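Local coordinates for protein copper-containing nitrite reductase (Hyphomicrobium denitrificans 1NES1, PDB 6TFO) that probably reduces nitrite to nitric oxide using bound copper, with electrons delivered by cytochrome c, at residues D170-L176 with Y188-G193; P196-R201 with E294-M298; L60-E66 with Q132-R138; G336-R340 with L428-L432. All coordinates share one frame; numbering follows the deposited sequence.

Interaction 1: D170-L176 with Y188-G193; sequences DLETVEL and YWTFNG
Thr190 meets the carbonyl of Val174 twice. Thr190 N and Thr190 OG1 each donate to Val174 O over 2.9 Å. The hydroxyl gets there because OG1 stands between its own backbone N and carbonyl carbon (chi1 69°). The same OG1 accepts a weak bond from Gly193 N. The methyl of Thr190 turns to Leu176 instead, with CG2 4.0 Å from Leu176 CD2, and the two side chains cross at about a right angle. Asn192 lies just past strand 184-191, yet its side chain reaches strand 166-181. Its OD1 takes Glu172 N at 3.0 Å in an almost straight bond (174° at the hydrogen). The donor comes from above the amide plane. In return Asn192 N donates to Glu172 O. These strands form an antiparallel beta hairpin, 166-181 with 184-191, in the cupredoxin domain that carries the type 1 copper ligands His222, Cys263, His271 and Met276. Thr173, Glu175, Trp189 and Phe191 share the face of the hairpin turned to that site. Glu175 and Trp189 run side by side, with Glu175 CG 3.5 Å from Trp189 CD1. The carboxylate carbon lies over the indole face, and the two planes are 25° apart. Glu175 OE1 is hydrogen-bonded to the copper ligand His222 and to Met220 N, and OE2 to Leu219 N. Glu175 is thus a second-shell residue and probably helps to fix the His222 imidazole. The Trp189 ring meets that of His271. Further along, Thr173 CG2 approaches Phe191 CE1 obliquely at 3.8 Å, while Thr173 OG1 is hydrogen-bonded to Asn214 OD1.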
# COMPACT_ATOMS: atom_id res chain seq x y z
N ASP C 170 -52.61 -14.55 -9.05
CA ASP C 170 -51.57 -15.56 -8.74
C ASP C 170 -50.19 -15.00 -9.06
O ASP C 170 -49.94 -14.70 -10.23
CB ASP C 170 -51.84 -16.85 -9.52
CG ASP C 170 -53.03 -17.57 -8.93
OD1 ASP C 170 -52.91 -18.04 -7.78
OD2 ASP C 170 -54.09 -17.56 -9.58
N LEU C 171 -49.34 -14.87 -8.03
CA LEU C 171 -47.90 -14.52 -8.16
C LEU C 171 -47.05 -15.71 -7.71
O LEU C 171 -47.41 -16.36 -6.69
CB LEU C 171 -47.60 -13.29 -7.30
CG LEU C 171 -48.22 -11.98 -7.77
CD1 LEU C 171 -47.96 -10.89 -6.74
CD2 LEU C 171 -47.71 -11.59 -9.16
N GLU C 172 -45.96 -15.97 -8.44
CA GLU C 172 -44.92 -16.96 -8.08
C GLU C 172 -43.56 -16.26 -7.97
O GLU C 172 -43.14 -15.60 -8.95
CB GLU C 172 -44.86 -18.09 -9.11
CG GLU C 172 -44.09 -19.30 -8.61
CD GLU C 172 -43.78 -20.37 -9.65
OE1 GLU C 172 -43.34 -21.47 -9.23
OE2 GLU C 172 -43.93 -20.10 -10.87
N THR C 173 -42.90 -16.40 -6.82
CA THR C 173 -41.55 -15.84 -6.57
C THR C 173 -40.53 -16.88 -7.04
O THR C 173 -40.56 -18.01 -6.52
CB THR C 173 -41.42 -15.35 -5.12
OG1 THR C 173 -41.60 -16.43 -4.21
CG2 THR C 173 -42.45 -14.28 -4.80
N VAL C 174 -39.73 -16.51 -8.04
CA VAL C 174 -38.74 -17.39 -8.73
C VAL C 174 -37.36 -16.73 -8.67
O VAL C 174 -37.25 -15.56 -9.12
CB VAL C 174 -39.15 -17.65 -10.18
CG1 VAL C 174 -38.08 -18.42 -10.93
CG2 VAL C 174 -40.50 -18.36 -10.26
N GLU C 175 -36.37 -17.45 -8.13
CA GLU C 175 -34.93 -17.07 -8.14
C GLU C 175 -34.31 -17.76 -9.36
O GLU C 175 -34.55 -18.98 -9.55
CB GLU C 175 -34.24 -17.49 -6.85
CG GLU C 175 -34.92 -16.95 -5.60
CD GLU C 175 -34.39 -17.50 -4.29
OE1 GLU C 175 -34.83 -17.04 -3.21
OE2 GLU C 175 -33.57 -18.40 -4.34
N LEU C 176 -33.63 -17.01 -10.22
CA LEU C 176 -33.09 -17.59 -11.48
C LEU C 176 -32.03 -16.66 -12.07
O LEU C 176 -32.09 -15.44 -11.83
CB LEU C 176 -34.23 -17.85 -12.46
CG LEU C 176 -34.62 -16.68 -13.38
CD1 LEU C 176 -35.61 -17.14 -14.43
CD2 LEU C 176 -35.21 -15.53 -12.60
N TYR C 188 -31.22 -13.12 -10.59
CA TYR C 188 -32.43 -12.32 -10.35
C TYR C 188 -33.34 -13.07 -9.38
O TYR C 188 -33.37 -14.34 -9.41
CB TYR C 188 -33.14 -12.03 -11.67
CG TYR C 188 -32.40 -11.09 -12.59
CD1 TYR C 188 -31.46 -11.56 -13.48
CD2 TYR C 188 -32.66 -9.73 -12.58
CE1 TYR C 188 -30.81 -10.71 -14.36
CE2 TYR C 188 -32.02 -8.86 -13.45
CZ TYR C 188 -31.09 -9.35 -14.34
OH TYR C 188 -30.43 -8.50 -15.17
N TRP C 189 -34.01 -12.30 -8.53
CA TRP C 189 -35.24 -12.70 -7.80
C TRP C 189 -36.43 -11.95 -8.42
O TRP C 189 -36.33 -10.72 -8.58
CB TRP C 189 -35.10 -12.41 -6.29
CG TRP C 189 -33.90 -13.02 -5.65
CD1 TRP C 189 -33.12 -14.02 -6.16
CD2 TRP C 189 -33.37 -12.71 -4.35
NE1 TRP C 189 -32.12 -14.32 -5.27
CE2 TRP C 189 -32.24 -13.53 -4.16
CE3 TRP C 189 -33.71 -11.81 -3.34
CZ2 TRP C 189 -31.47 -13.49 -3.00
CZ3 TRP C 189 -32.95 -11.77 -2.19
CH2 TRP C 189 -31.85 -12.60 -2.02
N THR C 190 -37.50 -12.66 -8.75
CA THR C 190 -38.61 -12.11 -9.58
C THR C 190 -39.98 -12.58 -9.08
O THR C 190 -40.07 -13.60 -8.37
CB THR C 190 -38.47 -12.55 -11.04
OG1 THR C 190 -38.72 -13.95 -11.09
CG2 THR C 190 -37.11 -12.21 -11.61
N PHE C 191 -41.00 -11.83 -9.49
CA PHE C 191 -42.40 -12.31 -9.60
C PHE C 191 -42.55 -12.86 -11.03
O PHE C 191 -42.38 -12.09 -11.99
CB PHE C 191 -43.35 -11.17 -9.23
CG PHE C 191 -43.21 -10.63 -7.83
CD1 PHE C 191 -43.72 -11.32 -6.75
CD2 PHE C 191 -42.65 -9.39 -7.60
CE1 PHE C 191 -43.65 -10.79 -5.47
CE2 PHE C 191 -42.58 -8.85 -6.33
CZ PHE C 191 -43.09 -9.54 -5.26
N ASN C 192 -42.73 -14.19 -11.14
CA ASN C 192 -43.11 -14.88 -12.40
C ASN C 192 -41.98 -14.79 -13.43
O ASN C 192 -42.27 -14.79 -14.63
CB ASN C 192 -44.46 -14.36 -12.90
CG ASN C 192 -45.57 -14.81 -11.98
OD1 ASN C 192 -45.71 -14.31 -10.87
ND2 ASN C 192 -46.29 -15.84 -12.39
N GLY C 193 -40.73 -14.79 -12.96
CA GLY C 193 -39.54 -15.01 -13.80
C GLY C 193 -39.21 -13.84 -14.71
O GLY C 193 -38.46 -14.08 -15.68

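Interaction 2: P196-R201 with E294-M298; sequences PGPFLR and EFYVM
Tyr296 OH is held by two backbone groups. It donates to Gly197 O over 2.7 Å, and it is also hydrogen-bonded to Leu279 N. The hydroxyl comes to Gly197 O from above the carbonyl plane. Tyr296 CG lies opposite the backbone N (chi1 -176°), which sends the ring across to the 196-201 segment. There it is packed on both faces. Pro196 CG sits over one face, toward the rim, 3.4 Å from Tyr296 CZ. On the other face Phe199 presents its edge, with Phe199 CD2 3.6 Å from Tyr296 CD1. This is a T-shaped pair, its planes at 84°. Phe199 CB adds a CH-pi contact on that same face. The contact joins two neighbouring cupredoxin domains: 196-201 leads into the edge strand 200-203 of one sheet, and 294-298 belongs to strand 293-302 of the next domain. A leucine in place of Tyr296 would probably leave Gly197 O without its hydroxyl donor and open a gap between Pro196 and Phe199. Pro196, which follows a cis peptide bond, also reaches Met298, with Pro196 CB 3.5 Å from Met298 SD. At the far end Arg201 and Glu294 meet head on in a two-pronged salt bridge. Arg201 NH1 is 2.6 Å from Glu294 OE1, and Arg201 NH2 is 2.9 Å from Glu294 OE2. Both oxygens are met on their syn sides, though the two flat groups are twisted 36° apart. Each charge has a second partner: Glu283 for Arg201 and Arg353 for Glu294.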
# COMPACT_ATOMS: atom_id res chain seq x y z
N PRO C 196 -39.97 -5.86 -14.85
CA PRO C 196 -40.73 -6.01 -13.61
C PRO C 196 -41.71 -7.19 -13.60
O PRO C 196 -41.90 -7.81 -14.62
CB PRO C 196 -41.54 -4.70 -13.53
CG PRO C 196 -41.72 -4.31 -14.99
CD PRO C 196 -40.40 -4.70 -15.63
N GLY C 197 -42.30 -7.46 -12.43
CA GLY C 197 -43.34 -8.49 -12.23
C GLY C 197 -44.59 -8.22 -13.08
O GLY C 197 -44.65 -7.23 -13.81
N PRO C 198 -45.60 -9.11 -13.05
CA PRO C 198 -46.82 -8.91 -13.83
C PRO C 198 -47.46 -7.56 -13.52
O PRO C 198 -47.41 -7.16 -12.38
CB PRO C 198 -47.71 -10.08 -13.40
CG PRO C 198 -46.72 -11.15 -13.00
CD PRO C 198 -45.61 -10.38 -12.31
N PHE C 199 -47.97 -6.88 -14.55
CA PHE C 199 -48.84 -5.67 -14.42
C PHE C 199 -50.22 -6.12 -13.91
O PHE C 199 -50.93 -6.84 -14.61
CB PHE C 199 -48.94 -4.92 -15.75
CG PHE C 199 -49.56 -3.55 -15.65
CD1 PHE C 199 -50.94 -3.40 -15.56
CD2 PHE C 199 -48.77 -2.41 -15.66
CE1 PHE C 199 -51.51 -2.14 -15.47
CE2 PHE C 199 -49.34 -1.15 -15.57
CZ PHE C 199 -50.71 -1.02 -15.48
N LEU C 200 -50.56 -5.74 -12.69
CA LEU C 200 -51.86 -6.07 -12.05
C LEU C 200 -52.82 -4.90 -12.27
O LEU C 200 -52.44 -3.73 -12.01
CB LEU C 200 -51.63 -6.36 -10.57
CG LEU C 200 -50.55 -7.39 -10.27
CD1 LEU C 200 -50.38 -7.56 -8.76
CD2 LEU C 200 -50.88 -8.73 -10.93
N ARG C 201 -54.00 -5.20 -12.80
CA ARG C 201 -55.03 -4.20 -13.22
C ARG C 201 -56.36 -4.63 -12.61
O ARG C 201 -56.87 -5.72 -12.96
CB ARG C 201 -55.09 -4.12 -14.74
CG ARG C 201 -55.71 -2.82 -15.26
CD ARG C 201 -55.39 -2.61 -16.72
NE ARG C 201 -55.76 -1.27 -17.18
CZ ARG C 201 -55.23 -0.64 -18.23
NH1 ARG C 201 -54.27 -1.20 -18.94
NH2 ARG C 201 -55.66 0.56 -18.55
N GLU C 294 -50.86 1.42 -24.77
CA GLU C 294 -50.32 1.42 -23.39
C GLU C 294 -49.00 0.64 -23.30
O GLU C 294 -48.84 -0.38 -24.02
CB GLU C 294 -51.35 0.79 -22.47
CG GLU C 294 -52.66 1.55 -22.41
CD GLU C 294 -53.53 1.06 -21.28
OE1 GLU C 294 -53.81 -0.17 -21.24
OE2 GLU C 294 -53.89 1.89 -20.41
N PHE C 295 -48.13 1.08 -22.39
CA PHE C 295 -46.79 0.47 -22.15
C PHE C 295 -46.50 0.42 -20.65
O PHE C 295 -46.93 1.32 -19.89
CB PHE C 295 -45.71 1.27 -22.87
CG PHE C 295 -45.75 1.18 -24.37
CD1 PHE C 295 -45.54 -0.03 -25.00
CD2 PHE C 295 -45.99 2.31 -25.14
CE1 PHE C 295 -45.55 -0.11 -26.39
CE2 PHE C 295 -46.00 2.22 -26.53
CZ PHE C 295 -45.77 1.01 -27.15
N TYR C 296 -45.74 -0.61 -20.27
CA TYR C 296 -45.29 -0.96 -18.90
C TYR C 296 -43.76 -0.84 -18.82
O TYR C 296 -43.05 -1.63 -19.47
CB TYR C 296 -45.74 -2.39 -18.62
CG TYR C 296 -45.47 -2.93 -17.24
CD1 TYR C 296 -45.17 -2.11 -16.16
CD2 TYR C 296 -45.60 -4.28 -17.01
CE1 TYR C 296 -45.00 -2.64 -14.90
CE2 TYR C 296 -45.44 -4.82 -15.75
CZ TYR C 296 -45.13 -4.00 -14.69
OH TYR C 296 -44.96 -4.57 -13.46
N VAL C 297 -43.26 0.17 -18.11
CA VAL C 297 -41.80 0.42 -17.93
C VAL C 297 -41.51 0.67 -16.44
O VAL C 297 -42.20 1.48 -15.80
CB VAL C 297 -41.31 1.57 -18.82
CG1 VAL C 297 -39.84 1.87 -18.56
CG2 VAL C 297 -41.54 1.28 -20.29
N MET C 298 -40.49 -0.02 -15.91
CA MET C 298 -39.99 0.19 -14.53
C MET C 298 -38.46 0.30 -14.53
O MET C 298 -37.80 -0.44 -15.30
CB MET C 298 -40.45 -0.94 -13.60
CG MET C 298 -41.93 -0.90 -13.32
SD MET C 298 -42.41 -1.76 -11.80
CE MET C 298 -42.23 -0.46 -10.58

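Interaction 3: L60-E66 with Q132-R138; sequences LVVHEGE and QVVPGNR
Arg138 wraps round His63 and ends on Glu66. Its CA stands 3.6 Å from the centroid of the His63 ring, almost straight above it, in a CH-pi contact. The chain then bends at chi3 (-54°), which brings the guanidinium round to the His63 CD2 side. There CD2 lies over one guanidinium face, toward its rim, and the two planes are 76° apart. The guanidinium is nearly coplanar with the Glu66 carboxylate, 2° apart. Arg138 grips the carboxylate side-on, with Arg138 NE to Glu66 OE2 and Arg138 NH2 to Glu66 OE1 both at 2.7 Å. Both bonds use syn lone pairs and are close to straight. Glu66 OE1 also takes His63 N at 2.9 Å, from above the carboxylate plane. This second bond ties the carboxylate across the type II turn from His63 to Glu66. The His63 ring is held by its own bond: His63 ND1 donates to Gly136 O over 2.9 Å. Val134 CG1 approaches the same ring obliquely. On the opposite sheet face Val62 CG2 and Val133 CG2 pack obliquely at 3.6 Å. Between the side chains runs a parallel ladder of backbone bonds, from Leu60 O to Gln132 N through Glu64 N to Val134 O. Pairing of edge strand 60-63 with the last strand, 128-134, in parallel is characteristic of the cupredoxin beta sandwich, here the N-terminal copper domain.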
# COMPACT_ATOMS: atom_id res chain seq x y z
N LEU C 60 -9.91 -2.07 -31.90
CA LEU C 60 -11.30 -1.60 -31.69
C LEU C 60 -12.14 -2.02 -32.90
O LEU C 60 -12.02 -1.38 -33.97
CB LEU C 60 -11.25 -0.08 -31.50
CG LEU C 60 -10.28 0.41 -30.43
CD1 LEU C 60 -10.45 1.90 -30.18
CD2 LEU C 60 -10.43 -0.34 -29.12
N VAL C 61 -12.90 -3.10 -32.76
CA VAL C 61 -13.73 -3.65 -33.88
C VAL C 61 -15.12 -2.99 -33.83
O VAL C 61 -15.83 -3.12 -32.81
CB VAL C 61 -13.84 -5.18 -33.85
CG1 VAL C 61 -14.86 -5.68 -34.87
CG2 VAL C 61 -12.49 -5.83 -34.08
N VAL C 62 -15.45 -2.31 -34.91
CA VAL C 62 -16.74 -1.57 -35.10
C VAL C 62 -17.29 -1.94 -36.47
O VAL C 62 -16.50 -2.29 -37.35
CB VAL C 62 -16.58 -0.05 -34.93
CG1 VAL C 62 -15.92 0.31 -33.61
CG2 VAL C 62 -15.86 0.62 -36.09
N HIS C 63 -18.62 -1.90 -36.62
CA HIS C 63 -19.32 -2.23 -37.88
C HIS C 63 -19.67 -0.92 -38.61
O HIS C 63 -19.96 0.09 -37.93
CB HIS C 63 -20.50 -3.15 -37.58
CG HIS C 63 -20.09 -4.54 -37.18
ND1 HIS C 63 -20.11 -5.60 -38.06
CD2 HIS C 63 -19.65 -5.03 -36.01
CE1 HIS C 63 -19.70 -6.69 -37.45
NE2 HIS C 63 -19.42 -6.37 -36.18
N GLU C 64 -19.56 -0.93 -39.94
CA GLU C 64 -19.84 0.22 -40.83
C GLU C 64 -21.09 0.97 -40.34
O GLU C 64 -22.10 0.32 -40.06
CB GLU C 64 -20.04 -0.26 -42.27
CG GLU C 64 -20.24 0.86 -43.27
CD GLU C 64 -19.92 0.48 -44.70
OE1 GLU C 64 -20.18 -0.69 -45.07
OE2 GLU C 64 -19.35 1.34 -45.43
N GLY C 65 -21.01 2.29 -40.23
CA GLY C 65 -22.15 3.14 -39.88
C GLY C 65 -22.42 3.21 -38.38
O GLY C 65 -23.30 3.99 -38.00
N GLU C 66 -21.71 2.44 -37.54
CA GLU C 66 -21.90 2.57 -36.07
C GLU C 66 -21.31 3.91 -35.61
O GLU C 66 -20.40 4.45 -36.28
CB GLU C 66 -21.28 1.41 -35.31
CG GLU C 66 -22.05 0.10 -35.42
CD GLU C 66 -21.47 -1.05 -34.60
OE1 GLU C 66 -20.26 -1.08 -34.43
OE2 GLU C 66 -22.23 -1.90 -34.13
N GLN C 132 -10.68 -1.19 -36.42
CA GLN C 132 -11.15 -2.00 -37.58
C GLN C 132 -12.65 -1.79 -37.76
O GLN C 132 -13.42 -2.20 -36.86
CB GLN C 132 -10.85 -3.49 -37.45
CG GLN C 132 -10.45 -4.04 -38.81
CD GLN C 132 -10.56 -5.53 -38.93
OE1 GLN C 132 -10.76 -6.26 -37.95
NE2 GLN C 132 -10.44 -5.99 -40.17
N VAL C 133 -13.01 -1.17 -38.89
CA VAL C 133 -14.41 -0.95 -39.35
C VAL C 133 -14.76 -2.04 -40.39
O VAL C 133 -14.18 -2.02 -41.49
CB VAL C 133 -14.58 0.46 -39.93
CG1 VAL C 133 -16.03 0.76 -40.24
CG2 VAL C 133 -14.00 1.52 -39.00
N VAL C 134 -15.66 -2.94 -40.01
CA VAL C 134 -16.03 -4.19 -40.73
C VAL C 134 -17.38 -3.98 -41.38
O VAL C 134 -18.26 -3.34 -40.81
CB VAL C 134 -16.05 -5.36 -39.73
CG1 VAL C 134 -17.06 -6.43 -40.09
CG2 VAL C 134 -14.66 -5.95 -39.57
N PRO C 135 -17.61 -4.50 -42.61
CA PRO C 135 -18.91 -4.35 -43.26
C PRO C 135 -19.96 -5.19 -42.52
O PRO C 135 -19.60 -6.10 -41.78
CB PRO C 135 -18.65 -4.85 -44.69
CG PRO C 135 -17.53 -5.84 -44.54
CD PRO C 135 -16.66 -5.26 -43.44
N GLY C 136 -21.23 -4.83 -42.71
CA GLY C 136 -22.38 -5.60 -42.20
C GLY C 136 -22.69 -5.28 -40.75
O GLY C 136 -21.87 -4.61 -40.09
N ASN C 137 -23.83 -5.77 -40.27
CA ASN C 137 -24.41 -5.46 -38.94
C ASN C 137 -23.76 -6.35 -37.89
O ASN C 137 -23.52 -7.52 -38.19
CB ASN C 137 -25.92 -5.67 -38.92
CG ASN C 137 -26.69 -4.63 -39.72
OD1 ASN C 137 -26.12 -3.69 -40.28
ND2 ASN C 137 -28.00 -4.80 -39.77
N ARG C 138 -23.47 -5.78 -36.74
CA ARG C 138 -22.98 -6.49 -35.52
C ARG C 138 -23.96 -7.62 -35.18
O ARG C 138 -25.14 -7.32 -35.07
CB ARG C 138 -22.87 -5.45 -34.40
CG ARG C 138 -22.43 -6.00 -33.06
CD ARG C 138 -22.17 -4.89 -32.07
NE ARG C 138 -21.22 -3.90 -32.59
CZ ARG C 138 -19.90 -3.89 -32.36
NH1 ARG C 138 -19.33 -4.84 -31.65
NH2 ARG C 138 -19.15 -2.95 -32.87

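Interaction 4: G336-R340 with L428-L432; sequences GALTR and LVGFL
Thr339 sets its methyl over the ring of Phe431. Thr339 CG2 is 3.6 Å from the ring centroid and 15° off the normal, a CH-pi contact. The Thr339 torsion (chi1 62°) keeps CG2 beside its backbone N and on the ring. It turns OG1 to Gly336 O, where the bond is weak. CG2 also meets Val429, with Thr339 CG2 3.6 Å from Val429 O. Leu338 supplies the polar link. Phe431 N donates to Leu338 O over 2.7 Å, nearly straight but from above the carbonyl plane. The short helix 337-341, with Gly336 at its N-cap, thus packs against strand 430-434 in the sheet of the third cupredoxin domain. With an alanine in place of Phe431, the Thr339 methyl would probably lose the ring beneath it and Arg413 its cation-pi partner. Beside Phe431, Leu338 CB lies 3.5 Å from Gly430 CA. The approach is this close because Gly430 has no side chain, and a CB there would clash with Leu338 CB. A water completes the seam: it accepts from Leu338 N at 2.9 Å and donates to Val429 O at 2.7 Å.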
# COMPACT_ATOMS: atom_id res chain seq x y z
N GLY C 336 -30.15 -3.40 -22.80
CA GLY C 336 -30.79 -3.65 -24.10
C GLY C 336 -32.25 -4.08 -23.99
O GLY C 336 -32.86 -4.33 -25.06
N ALA C 337 -32.80 -4.19 -22.78
CA ALA C 337 -34.21 -4.57 -22.53
C ALA C 337 -35.14 -3.86 -23.53
O ALA C 337 -35.88 -4.56 -24.22
CB ALA C 337 -34.59 -4.24 -21.12
N LEU C 338 -35.08 -2.53 -23.61
CA LEU C 338 -36.04 -1.69 -24.37
C LEU C 338 -35.37 -1.11 -25.62
O LEU C 338 -35.97 -0.19 -26.21
CB LEU C 338 -36.54 -0.57 -23.47
CG LEU C 338 -37.26 -1.01 -22.20
CD1 LEU C 338 -38.08 0.14 -21.65
CD2 LEU C 338 -38.13 -2.24 -22.43
N THR C 339 -34.19 -1.61 -26.00
CA THR C 339 -33.50 -1.24 -27.27
C THR C 339 -33.38 -2.46 -28.19
O THR C 339 -33.78 -2.35 -29.34
CB THR C 339 -32.14 -0.61 -27.01
OG1 THR C 339 -31.35 -1.60 -26.35
CG2 THR C 339 -32.21 0.67 -26.19
N ARG C 340 -32.82 -3.58 -27.71
CA ARG C 340 -32.51 -4.77 -28.54
C ARG C 340 -33.60 -5.83 -28.35
O ARG C 340 -34.19 -6.24 -29.35
CB ARG C 340 -31.12 -5.33 -28.21
CG ARG C 340 -29.94 -4.44 -28.58
CD ARG C 340 -28.56 -5.10 -28.36
NE ARG C 340 -28.51 -6.09 -27.28
CZ ARG C 340 -27.93 -5.96 -26.08
NH1 ARG C 340 -28.00 -6.95 -25.22
NH2 ARG C 340 -27.28 -4.85 -25.75
N LEU C 428 -29.03 2.40 -18.97
CA LEU C 428 -30.39 2.98 -18.83
C LEU C 428 -30.77 3.80 -20.06
O LEU C 428 -30.52 5.02 -20.09
CB LEU C 428 -30.47 3.88 -17.59
CG LEU C 428 -31.89 4.23 -17.14
CD1 LEU C 428 -32.72 2.98 -16.89
CD2 LEU C 428 -31.84 5.08 -15.89
N VAL C 429 -31.39 3.14 -21.02
CA VAL C 429 -31.90 3.77 -22.28
C VAL C 429 -32.90 2.79 -22.91
O VAL C 429 -32.71 1.57 -22.77
CB VAL C 429 -30.73 4.13 -23.20
CG1 VAL C 429 -30.03 2.89 -23.70
CG2 VAL C 429 -31.15 4.99 -24.37
N GLY C 430 -33.99 3.32 -23.49
CA GLY C 430 -35.02 2.55 -24.19
C GLY C 430 -35.43 3.25 -25.48
O GLY C 430 -35.27 4.50 -25.58
N PHE C 431 -35.94 2.47 -26.42
CA PHE C 431 -36.44 2.98 -27.73
C PHE C 431 -37.96 2.78 -27.85
O PHE C 431 -38.51 1.69 -27.51
CB PHE C 431 -35.67 2.30 -28.85
CG PHE C 431 -34.21 2.63 -28.90
CD1 PHE C 431 -33.75 3.85 -28.43
CD2 PHE C 431 -33.30 1.74 -29.45
CE1 PHE C 431 -32.40 4.17 -28.49
CE2 PHE C 431 -31.95 2.06 -29.52
CZ PHE C 431 -31.50 3.27 -29.05
N LEU C 432 -38.62 3.84 -28.29
CA LEU C 432 -40.00 3.83 -28.84
C LEU C 432 -39.88 4.08 -30.34
O LEU C 432 -39.57 5.25 -30.73
CB LEU C 432 -40.83 4.92 -28.15
CG LEU C 432 -42.20 5.21 -28.77
CD1 LEU C 432 -43.03 3.94 -28.93
CD2 LEU C 432 -42.95 6.21 -27.92
O HOH W 1 -33.77 -0.74 -21.73

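How the interactions relate
Interactions 1, 2 and 4 form a touching series. Interaction 1 meets interaction 2 where Phe191 O lies 3.7 Å from Pro198 CD, and their centres are 15 Å apart. Interaction 2 meets interaction 4 through Val297 CG2 and Leu338 CD1, 3.9 Å apart. Interaction 1 is closest to copper: the Trp189 side chain is about 5 Å from a bound ion. The side chains of Met298 (interaction 2) and Val429 (interaction 4) are about 10 and 11 Å from a bound copper. Interaction 3 lies apart, in the N-terminal domain and away from the copper sites. Its centre is 38 Å from that of interaction 1, but its nearest atoms come within about 7 Å of interaction 4.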